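Local coordinates for protein N-alpha-acetyltransferase 35, NatC auxiliary subunit (Saccharomyces cerevisiae, PDB 6YGA) that serves as the auxiliary subunit of the NatC N-terminal acetyltransferase, the complex that acetylates the N-terminal methionine of the L-A virus Gag protein, at residues B[453-458]-B[710-715]; B[649-654]-B[670-675]; B[676-681]-B[717-722]. All coordinates share one frame; numbering follows the deposited sequence.

Contact 1 of 3, residues B[453-458]-B[710-715]; sequences KGFDLD and VELVHT
The end of helix 433-456 meets the last part of strand 708-713 without any backbone pairing, the CA atoms of Asp-458 and Leu-712 standing 8.0 Å apart. The helix finishes in a Schellman motif, in which Asp-458 takes a positive phi (61°), while the strand belongs to a two-stranded antiparallel hairpin with 724-729. It is a lesson in how a helix C terminus receives a side chain from a neighbouring element. The imidazole of His-714 comes up against the final turn and divides one N-H between two acceptors: NE2 lies 3.1 Å from Asp-458 OD1 and 3.3 Å from Phe-455 O. Both hydrogen bonds are weak, as expected of a shared proton, and both acceptors approach the ring obliquely; Asp-456 O lies at its edge, in the ring plane, 3.3 Å from His-714 CE1. Two main-chain carbonyls and a carboxylate thus gather round one ring and would probably give it a negative electrostatic environment. Asp-458 and His-714 reach out from opposite directions, with carboxylate and ring planes 31° apart. Beside this polar group, Leu-712 brings its CD1 to the edge of the Phe-455 ring, 4.3 Å from CE1; the same phenyl group stacks on Phe-469 and meets Tyr-460 edge-to-face. The turn serves the assembly as well, because the carbonyls of Leu-457 and Asp-458 accept hydrogen bonds from Arg-140 and Arg-137 of the N-alpha-acetyltransferase 30 chain. Within the helix, Asp-456 holds its CG anti to the backbone N (chi1 -178°), a setting that carries its carboxylate back to Lys-453, whose NZ forms a 3.1 Å salt bridge with OD2, from the anti side and tilted out of the carboxylate plane.

Contact 2 of 3, residues B[649-654]-B[670-675]; sequences QGIKGG and LSLEYY
The ring of Tyr-675 meets Ile-651 obliquely, so that the isoleucine CD1 lies 3.9 Å from ring atom CD2 and about as far from CE2. One face of this ring is covered by Tyr-674, whose CD2 stands 3.7 Å above the plane and over its centre; reciprocally, Tyr-675 CE2 lies in the plane of the Tyr-674 ring, at its edge. The pair illustrates how consecutive aromatic residues on a helix can brace one another while only one of them faces the partner helix. That partner is antiparallel: the axes of 649-653 and 670-675 run at 168°, with a closest approach of 10.2 Å, in a helical hairpin. Ile-651 makes most of the contacts. Its two branches part company, CG2 reaching Leu-672 CD2 at 3.9 Å while CD1 goes to the tyrosine, and Ser-671 is touched by both. The serine hydroxyl lies between the backbone N and carbonyl carbon (chi1 63°), which bends OG back to the carbonyls of Gln-668 and Val-667, at the start of its own helix and just before it; its 3.5 Å approach to Ile-651 CG2 is therefore a van der Waals contact made by an oxygen already satisfied. On the more exposed side of the contact, the extended Lys-652 chain crosses Leu-672 at about a right angle, laying CE 4.0 Å from CD2 and using its methylenes as apolar cover. No hydrogen bond joins the two segments. Earlier in helix 619-653, Ile-644, Ile-647 and Met-648 also pack against Tyr-675, its hydroxyl bonds to Tyr-540 of helix 511-564, and Tyr-674 meets Trp-719 edge-to-face in the loop that leads to strand 724-729.

Contact 3 of 3, residues B[676-681]-B[717-722]; sequences CKLKHT and EGWNYF. With EDO (1,2-ethanediol), chain C.
The loop joining the two strands of the C-terminal hairpin lies along helix 668-701, where His-680 and Thr-681 each take hold of its main chain. His-680 ND1 donates to Glu-717 O at 3.1 Å; the bond is fairly straight (159°) and lies in the ring plane, yet the donor stands above the carbonyl plane. Thr-681 OG1 accepts from Trp-719 N at 2.8 Å, and a water links the same hydroxyl to Phe-722 O. With OG1 anti to the carbonyl carbon (chi1 -72°), the threonine turns its oxygen to the loop and leaves CG2 against Phe-722. This is the principle of a loop docked on a helix by its backbone, and it calls for a close approach: Gly-718, bare of a side chain, brings CA within 3.2 Å of both Thr-681 OG1 and Lys-677 O, the latter a CA-H...O contact. On the buried side, Leu-678 CD1 sits 3.9 Å from Trp-719 CB and 4.1 Å from Phe-722 CE1, while Leu-551 of helix 511-564 touches both Leu-678 and Phe-722. Away from the loop, Lys-679 NZ donates a hydrogen bond to O1 of an ethanediol, probably from the crystallisation liquor, and forms a salt bridge with Asp-645.

In the fold
Helix 433-456 comes first along the chain, and its end waits some 250 residues for strand 708-713, so contact 1 closes a long, mostly helical loop. Contact 2 is nested inside that loop, a short closure between helix 619-653 and helix 668-701. Immediately after it on the same helix, contact 3 opens, and it closes beyond contact 1 in the hairpin loop; contacts 1 and 3 therefore cross, whereas 2 and 3 follow in series. In space contact 3 is the middle member, touching both others. Contact 1 ties the hairpin to the distant helix 433-456, contact 3 holds its loop on the preceding helix 668-701, and contact 2 joins that helix to 619-653.

Contact 1 of 3, residues B[453-458]-B[710-715]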
loop_
_atom_site.group_PDB
_atom_site.type_symbol
_atom_site.label_atom_id
_atom_site.label_comp_id
_atom_site.label_asym_id
_atom_site.label_seq_id
_atom_site.Cartn_x
_atom_site.Cartn_y
_atom_site.Cartn_z
ATOM N N LYS B 453 7.834 -13.053 -3.968
ATOM C CA LYS B 453 7.108 -12.107 -3.129
ATOM C C LYS B 453 5.601 -12.328 -3.214
ATOM O O LYS B 453 4.873 -12.009 -2.266
ATOM C CB LYS B 453 7.483 -10.676 -3.526
ATOM C CG LYS B 453 6.761 -9.595 -2.750
ATOM C CD LYS B 453 7.219 -9.526 -1.314
ATOM C CE LYS B 453 6.361 -8.546 -0.540
ATOM N NZ LYS B 453 6.779 -8.457 0.883
ATOM N N GLY B 454 5.123 -12.887 -4.330
ATOM C CA GLY B 454 3.704 -13.184 -4.466
ATOM C C GLY B 454 3.189 -14.174 -3.438
ATOM O O GLY B 454 2.022 -14.109 -3.039
ATOM N N PHE B 455 4.043 -15.097 -2.990
ATOM C CA PHE B 455 3.628 -16.042 -1.956
ATOM C C PHE B 455 3.460 -15.349 -0.611
ATOM O O PHE B 455 2.584 -15.722 0.178
ATOM C CB PHE B 455 4.631 -17.190 -1.841
ATOM C CG PHE B 455 4.528 -18.196 -2.949
ATOM C CD1 PHE B 455 3.481 -19.103 -2.984
ATOM C CD2 PHE B 455 5.483 -18.241 -3.951
ATOM C CE1 PHE B 455 3.387 -20.033 -4.002
ATOM C CE2 PHE B 455 5.393 -19.167 -4.968
ATOM C CZ PHE B 455 4.342 -20.063 -4.996
ATOM N N ASP B 456 4.295 -14.346 -0.327
ATOM C CA ASP B 456 4.172 -13.621 0.934
ATOM C C ASP B 456 2.876 -12.825 0.987
ATOM O O ASP B 456 2.296 -12.653 2.064
ATOM C CB ASP B 456 5.381 -12.701 1.127
ATOM C CG ASP B 456 5.342 -11.946 2.445
ATOM O OD1 ASP B 456 5.363 -12.595 3.514
ATOM O OD2 ASP B 456 5.311 -10.698 2.413
ATOM N N LEU B 457 2.402 -12.356 -0.162
ATOM C CA LEU B 457 1.170 -11.588 -0.254
ATOM C C LEU B 457 -0.049 -12.457 -0.539
ATOM O O LEU B 457 -1.156 -11.922 -0.651
ATOM C CB LEU B 457 1.309 -10.513 -1.338
ATOM C CG LEU B 457 2.483 -9.542 -1.168
ATOM C CD1 LEU B 457 2.657 -8.689 -2.408
ATOM C CD2 LEU B 457 2.300 -8.657 0.062
ATOM N N ASP B 458 0.132 -13.778 -0.653
ATOM C CA ASP B 458 -0.965 -14.709 -0.924
ATOM C C ASP B 458 -1.642 -14.395 -2.255
ATOM O O ASP B 458 -2.856 -14.541 -2.405
ATOM C CB ASP B 458 -1.986 -14.720 0.220
ATOM C CG ASP B 458 -1.464 -15.424 1.457
ATOM O OD1 ASP B 458 -1.040 -16.591 1.335
ATOM O OD2 ASP B 458 -1.461 -14.813 2.546
ATOM N N VAL B 710 -6.002 -28.295 -0.060
ATOM C CA VAL B 710 -4.639 -27.829 0.158
ATOM C C VAL B 710 -4.675 -26.326 0.383
ATOM O O VAL B 710 -5.350 -25.595 -0.353
ATOM C CB VAL B 710 -3.725 -28.192 -1.024
ATOM C CG1 VAL B 710 -2.285 -27.819 -0.712
ATOM C CG2 VAL B 710 -3.839 -29.675 -1.347
ATOM N N GLU B 711 -3.965 -25.864 1.407
ATOM C CA GLU B 711 -3.860 -24.445 1.706
ATOM C C GLU B 711 -2.394 -24.069 1.840
ATOM O O GLU B 711 -1.586 -24.854 2.344
ATOM C CB GLU B 711 -4.611 -24.077 2.993
ATOM C CG GLU B 711 -6.116 -24.285 2.943
ATOM C CD GLU B 711 -6.803 -23.789 4.203
ATOM O OE1 GLU B 711 -6.097 -23.522 5.195
ATOM O OE2 GLU B 711 -8.044 -23.657 4.203
ATOM N N LEU B 712 -2.056 -22.866 1.383
ATOM C CA LEU B 712 -0.702 -22.335 1.516
ATOM C C LEU B 712 -0.607 -21.655 2.874
ATOM O O LEU B 712 -1.094 -20.537 3.058
ATOM C CB LEU B 712 -0.387 -21.370 0.380
ATOM C CG LEU B 712 -0.343 -21.988 -1.016
ATOM C CD1 LEU B 712 -0.307 -20.900 -2.075
ATOM C CD2 LEU B 712 0.863 -22.900 -1.148
ATOM N N VAL B 713 0.024 -22.329 3.831
ATOM C CA VAL B 713 0.069 -21.878 5.218
ATOM C C VAL B 713 1.388 -21.164 5.478
ATOM O O VAL B 713 2.459 -21.665 5.116
ATOM C CB VAL B 713 -0.118 -23.056 6.190
ATOM C CG1 VAL B 713 0.128 -22.616 7.621
ATOM C CG2 VAL B 713 -1.518 -23.635 6.044
ATOM N N HIS B 714 1.313 -19.998 6.113
ATOM C CA HIS B 714 2.506 -19.254 6.490
ATOM C C HIS B 714 3.058 -19.777 7.814
ATOM O O HIS B 714 2.304 -20.000 8.767
ATOM C CB HIS B 714 2.191 -17.761 6.602
ATOM C CG HIS B 714 1.947 -17.092 5.284
ATOM N ND1 HIS B 714 2.148 -15.743 5.086
ATOM C CD2 HIS B 714 1.521 -17.586 4.097
ATOM C CE1 HIS B 714 1.857 -15.434 3.836
ATOM N NE2 HIS B 714 1.474 -16.534 3.213
ATOM N N THR B 715 4.373 -19.982 7.865
ATOM C CA THR B 715 5.041 -20.370 9.102
ATOM C C THR B 715 5.287 -19.130 9.950
ATOM O O THR B 715 5.865 -18.150 9.473
ATOM C CB THR B 715 6.363 -21.079 8.800
ATOM O OG1 THR B 715 6.124 -22.197 7.936
ATOM C CG2 THR B 715 7.017 -21.575 10.081
#

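Contact 2 of 3, residues B[649-654]-B[670-675]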
loop_
_atom_site.group_PDB
_atom_site.type_symbol
_atom_site.label_atom_id
_atom_site.label_comp_id
_atom_site.label_asym_id
_atom_site.label_seq_id
_atom_site.Cartn_x
_atom_site.Cartn_y
_atom_site.Cartn_z
ATOM N N GLN B 649 27.372 -18.573 9.745
ATOM C CA GLN B 649 28.733 -18.475 10.268
ATOM C C GLN B 649 29.510 -17.370 9.562
ATOM O O GLN B 649 30.218 -16.583 10.202
ATOM C CB GLN B 649 29.463 -19.812 10.121
ATOM C CG GLN B 649 28.719 -21.023 10.662
ATOM C CD GLN B 649 28.461 -20.952 12.154
ATOM O OE1 GLN B 649 29.098 -20.184 12.875
ATOM N NE2 GLN B 649 27.521 -21.762 12.623
ATOM N N GLY B 650 29.389 -17.299 8.233
ATOM C CA GLY B 650 30.091 -16.265 7.493
ATOM C C GLY B 650 29.642 -14.871 7.878
ATOM O O GLY B 650 30.458 -13.952 7.986
ATOM N N ILE B 651 28.337 -14.698 8.101
ATOM C CA ILE B 651 27.816 -13.408 8.543
ATOM C C ILE B 651 28.388 -13.041 9.908
ATOM O O ILE B 651 28.782 -11.892 10.142
ATOM C CB ILE B 651 26.277 -13.430 8.557
ATOM C CG1 ILE B 651 25.728 -13.584 7.139
ATOM C CG2 ILE B 651 25.724 -12.166 9.185
ATOM C CD1 ILE B 651 24.222 -13.718 7.086
ATOM N N LYS B 652 28.455 -14.006 10.827
ATOM C CA LYS B 652 29.000 -13.709 12.150
ATOM C C LYS B 652 30.498 -13.439 12.086
ATOM O O LYS B 652 31.010 -12.582 12.814
ATOM C CB LYS B 652 28.714 -14.857 13.116
ATOM C CG LYS B 652 27.245 -15.196 13.279
ATOM C CD LYS B 652 27.071 -16.436 14.139
ATOM C CE LYS B 652 25.628 -16.902 14.153
ATOM N NZ LYS B 652 25.473 -18.132 14.975
ATOM N N GLY B 653 31.218 -14.164 11.228
ATOM C CA GLY B 653 32.663 -14.021 11.182
ATOM C C GLY B 653 33.127 -12.729 10.542
ATOM O O GLY B 653 34.195 -12.211 10.887
ATOM N N GLY B 654 32.347 -12.190 9.610
ATOM C CA GLY B 654 32.732 -10.990 8.891
ATOM C C GLY B 654 33.221 -11.298 7.488
ATOM O O GLY B 654 33.274 -12.446 7.040
ATOM N N LEU B 670 19.683 -8.451 11.432
ATOM C CA LEU B 670 18.508 -8.702 10.598
ATOM C C LEU B 670 18.761 -9.829 9.605
ATOM O O LEU B 670 17.860 -10.632 9.332
ATOM C CB LEU B 670 18.091 -7.423 9.868
ATOM C CG LEU B 670 17.534 -6.284 10.732
ATOM C CD1 LEU B 670 17.566 -4.949 9.995
ATOM C CD2 LEU B 670 16.121 -6.596 11.196
ATOM N N SER B 671 19.974 -9.914 9.055
ATOM C CA SER B 671 20.263 -10.990 8.111
ATOM C C SER B 671 20.318 -12.339 8.819
ATOM O O SER B 671 19.880 -13.354 8.266
ATOM C CB SER B 671 21.566 -10.711 7.360
ATOM O OG SER B 671 22.675 -10.679 8.239
ATOM N N LEU B 672 20.848 -12.371 10.044
ATOM C CA LEU B 672 20.808 -13.599 10.831
ATOM C C LEU B 672 19.371 -14.000 11.131
ATOM O O LEU B 672 19.001 -15.174 11.009
ATOM C CB LEU B 672 21.597 -13.421 12.127
ATOM C CG LEU B 672 23.120 -13.357 11.991
ATOM C CD1 LEU B 672 23.764 -13.043 13.330
ATOM C CD2 LEU B 672 23.660 -14.664 11.427
ATOM N N GLU B 673 18.544 -13.028 11.521
ATOM C CA GLU B 673 17.144 -13.309 11.814
ATOM C C GLU B 673 16.428 -13.852 10.583
ATOM O O GLU B 673 15.582 -14.746 10.691
ATOM C CB GLU B 673 16.464 -12.040 12.331
ATOM C CG GLU B 673 14.983 -12.184 12.636
ATOM C CD GLU B 673 14.363 -10.885 13.124
ATOM O OE1 GLU B 673 15.121 -9.963 13.497
ATOM O OE2 GLU B 673 13.117 -10.783 13.127
ATOM N N TYR B 674 16.768 -13.331 9.404
ATOM C CA TYR B 674 16.174 -13.830 8.167
ATOM C C TYR B 674 16.529 -15.296 7.931
ATOM O O TYR B 674 15.644 -16.131 7.707
ATOM C CB TYR B 674 16.632 -12.970 6.991
ATOM C CG TYR B 674 16.383 -13.605 5.644
ATOM C CD1 TYR B 674 15.101 -13.662 5.112
ATOM C CD2 TYR B 674 17.425 -14.144 4.902
ATOM C CE1 TYR B 674 14.861 -14.239 3.886
ATOM C CE2 TYR B 674 17.195 -14.724 3.669
ATOM C CZ TYR B 674 15.909 -14.768 3.167
ATOM O OH TYR B 674 15.665 -15.340 1.942
ATOM N N TYR B 675 17.822 -15.629 7.969
ATOM C CA TYR B 675 18.224 -17.008 7.703
ATOM C C TYR B 675 17.732 -17.954 8.789
ATOM O O TYR B 675 17.454 -19.126 8.510
ATOM C CB TYR B 675 19.742 -17.102 7.550
ATOM C CG TYR B 675 20.219 -16.625 6.201
ATOM C CD1 TYR B 675 20.084 -17.427 5.074
ATOM C CD2 TYR B 675 20.789 -15.368 6.047
ATOM C CE1 TYR B 675 20.513 -16.990 3.831
ATOM C CE2 TYR B 675 21.220 -14.925 4.810
ATOM C CZ TYR B 675 21.079 -15.739 3.707
ATOM O OH TYR B 675 21.506 -15.298 2.476
#

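Contact 3 of 3, residues B[676-681]-B[717-722]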
loop_
_atom_site.group_PDB
_atom_site.type_symbol
_atom_site.label_atom_id
_atom_site.label_comp_id
_atom_site.label_asym_id
_atom_site.label_seq_id
_atom_site.Cartn_x
_atom_site.Cartn_y
_atom_site.Cartn_z
ATOM N N CYS B 676 17.608 -17.466 10.024
ATOM C CA CYS B 676 16.970 -18.262 11.066
ATOM C C CYS B 676 15.530 -18.592 10.687
ATOM O O CYS B 676 15.089 -19.740 10.816
ATOM C CB CYS B 676 17.023 -17.520 12.401
ATOM S SG CYS B 676 16.250 -18.419 13.757
ATOM N N LYS B 677 14.786 -17.593 10.206
ATOM C CA LYS B 677 13.426 -17.843 9.742
ATOM C C LYS B 677 13.418 -18.763 8.530
ATOM O O LYS B 677 12.521 -19.601 8.382
ATOM C CB LYS B 677 12.728 -16.523 9.413
ATOM C CG LYS B 677 12.473 -15.644 10.621
ATOM C CD LYS B 677 11.734 -14.373 10.245
ATOM C CE LYS B 677 11.232 -13.653 11.488
ATOM N NZ LYS B 677 10.584 -12.356 11.163
ATOM N N LEU B 678 14.410 -18.626 7.650
ATOM C CA LEU B 678 14.480 -19.511 6.495
ATOM C C LEU B 678 14.752 -20.947 6.928
ATOM O O LEU B 678 14.199 -21.892 6.355
ATOM C CB LEU B 678 15.549 -19.018 5.522
ATOM C CG LEU B 678 15.488 -19.565 4.097
ATOM C CD1 LEU B 678 14.142 -19.263 3.453
ATOM C CD2 LEU B 678 16.619 -18.966 3.286
ATOM N N LYS B 679 15.594 -21.127 7.948
ATOM C CA LYS B 679 15.867 -22.468 8.453
ATOM C C LYS B 679 14.618 -23.091 9.062
ATOM O O LYS B 679 14.370 -24.291 8.894
ATOM C CB LYS B 679 16.995 -22.425 9.482
ATOM C CG LYS B 679 17.443 -23.796 9.949
ATOM C CD LYS B 679 18.216 -23.723 11.253
ATOM C CE LYS B 679 19.428 -22.819 11.135
ATOM N NZ LYS B 679 20.256 -22.860 12.368
ATOM N N HIS B 680 13.818 -22.287 9.770
ATOM C CA HIS B 680 12.572 -22.788 10.345
ATOM C C HIS B 680 11.635 -23.305 9.260
ATOM O O HIS B 680 11.059 -24.391 9.394
ATOM C CB HIS B 680 11.890 -21.688 11.163
ATOM C CG HIS B 680 12.584 -21.367 12.452
ATOM N ND1 HIS B 680 12.382 -20.186 13.133
ATOM C CD2 HIS B 680 13.471 -22.078 13.190
ATOM C CE1 HIS B 680 13.117 -20.180 14.231
ATOM N NE2 HIS B 680 13.788 -21.317 14.290
ATOM N N THR B 681 11.478 -22.544 8.174
ATOM C CA THR B 681 10.612 -22.972 7.078
ATOM C C THR B 681 11.119 -24.262 6.442
ATOM O O THR B 681 10.327 -25.161 6.132
ATOM C CB THR B 681 10.507 -21.858 6.033
ATOM O OG1 THR B 681 9.704 -20.790 6.552
ATOM C CG2 THR B 681 9.890 -22.375 4.741
ATOM N N GLU B 717 7.224 -18.241 12.495
ATOM C CA GLU B 717 8.604 -17.802 12.642
ATOM C C GLU B 717 9.460 -18.177 11.439
ATOM O O GLU B 717 10.691 -18.161 11.532
ATOM C CB GLU B 717 9.213 -18.372 13.923
ATOM C CG GLU B 717 8.649 -17.753 15.190
ATOM C CD GLU B 717 8.729 -16.235 15.178
ATOM O OE1 GLU B 717 9.772 -15.694 14.753
ATOM O OE2 GLU B 717 7.746 -15.582 15.586
ATOM N N GLY B 718 8.833 -18.511 10.314
ATOM C CA GLY B 718 9.545 -18.857 9.105
ATOM C C GLY B 718 9.598 -17.707 8.116
ATOM O O GLY B 718 9.229 -16.568 8.410
ATOM N N TRP B 719 10.078 -18.021 6.917
ATOM C CA TRP B 719 10.127 -17.069 5.814
ATOM C C TRP B 719 9.059 -17.469 4.805
ATOM O O TRP B 719 9.145 -18.537 4.188
ATOM C CB TRP B 719 11.511 -17.025 5.172
ATOM C CG TRP B 719 11.625 -15.918 4.175
ATOM C CD1 TRP B 719 11.822 -16.037 2.833
ATOM C CD2 TRP B 719 11.510 -14.514 4.442
ATOM N NE1 TRP B 719 11.854 -14.794 2.248
ATOM C CE2 TRP B 719 11.663 -13.843 3.215
ATOM C CE3 TRP B 719 11.300 -13.761 5.602
ATOM C CZ2 TRP B 719 11.615 -12.454 3.113
ATOM C CZ3 TRP B 719 11.251 -12.385 5.499
ATOM C CH2 TRP B 719 11.407 -11.744 4.263
ATOM N N ASN B 720 8.066 -16.600 4.628
ATOM C CA ASN B 720 6.842 -16.939 3.919
ATOM C C ASN B 720 6.934 -16.726 2.411
ATOM O O ASN B 720 5.898 -16.699 1.737
ATOM C CB ASN B 720 5.675 -16.146 4.500
ATOM C CG ASN B 720 5.415 -16.499 5.948
ATOM O OD1 ASN B 720 5.725 -17.608 6.392
ATOM N ND2 ASN B 720 4.842 -15.564 6.695
ATOM N N TYR B 721 8.140 -16.580 1.862
ATOM C CA TYR B 721 8.285 -16.753 0.422
ATOM C C TYR B 721 8.057 -18.202 0.015
ATOM O O TYR B 721 7.798 -18.473 -1.163
ATOM C CB TYR B 721 9.667 -16.300 -0.052
ATOM C CG TYR B 721 9.848 -14.804 -0.195
ATOM C CD1 TYR B 721 8.960 -13.907 0.387
ATOM C CD2 TYR B 721 10.911 -14.288 -0.926
ATOM C CE1 TYR B 721 9.137 -12.539 0.254
ATOM C CE2 TYR B 721 11.090 -12.926 -1.068
ATOM C CZ TYR B 721 10.202 -12.057 -0.477
ATOM O OH TYR B 721 10.385 -10.702 -0.619
ATOM N N PHE B 722 8.151 -19.134 0.963
ATOM C CA PHE B 722 7.964 -20.561 0.710
ATOM C C PHE B 722 6.941 -21.085 1.711
ATOM O O PHE B 722 7.305 -21.666 2.742
ATOM C CB PHE B 722 9.286 -21.322 0.825
ATOM C CG PHE B 722 10.402 -20.733 0.006
ATOM C CD1 PHE B 722 11.258 -19.792 0.555
ATOM C CD2 PHE B 722 10.602 -21.125 -1.311
ATOM C CE1 PHE B 722 12.290 -19.246 -0.191
ATOM C CE2 PHE B 722 11.635 -20.585 -2.062
ATOM C CZ PHE B 722 12.479 -19.643 -1.501
HETATM C C1 EDO C . 20.394 -26.744 12.756
HETATM O O1 EDO C . 21.345 -25.680 12.629
HETATM C C2 EDO C . 19.910 -26.826 14.199
HETATM O O2 EDO C . 19.185 -25.639 14.540
HETATM O O HOH W 1 7.051 -21.137 5.616
#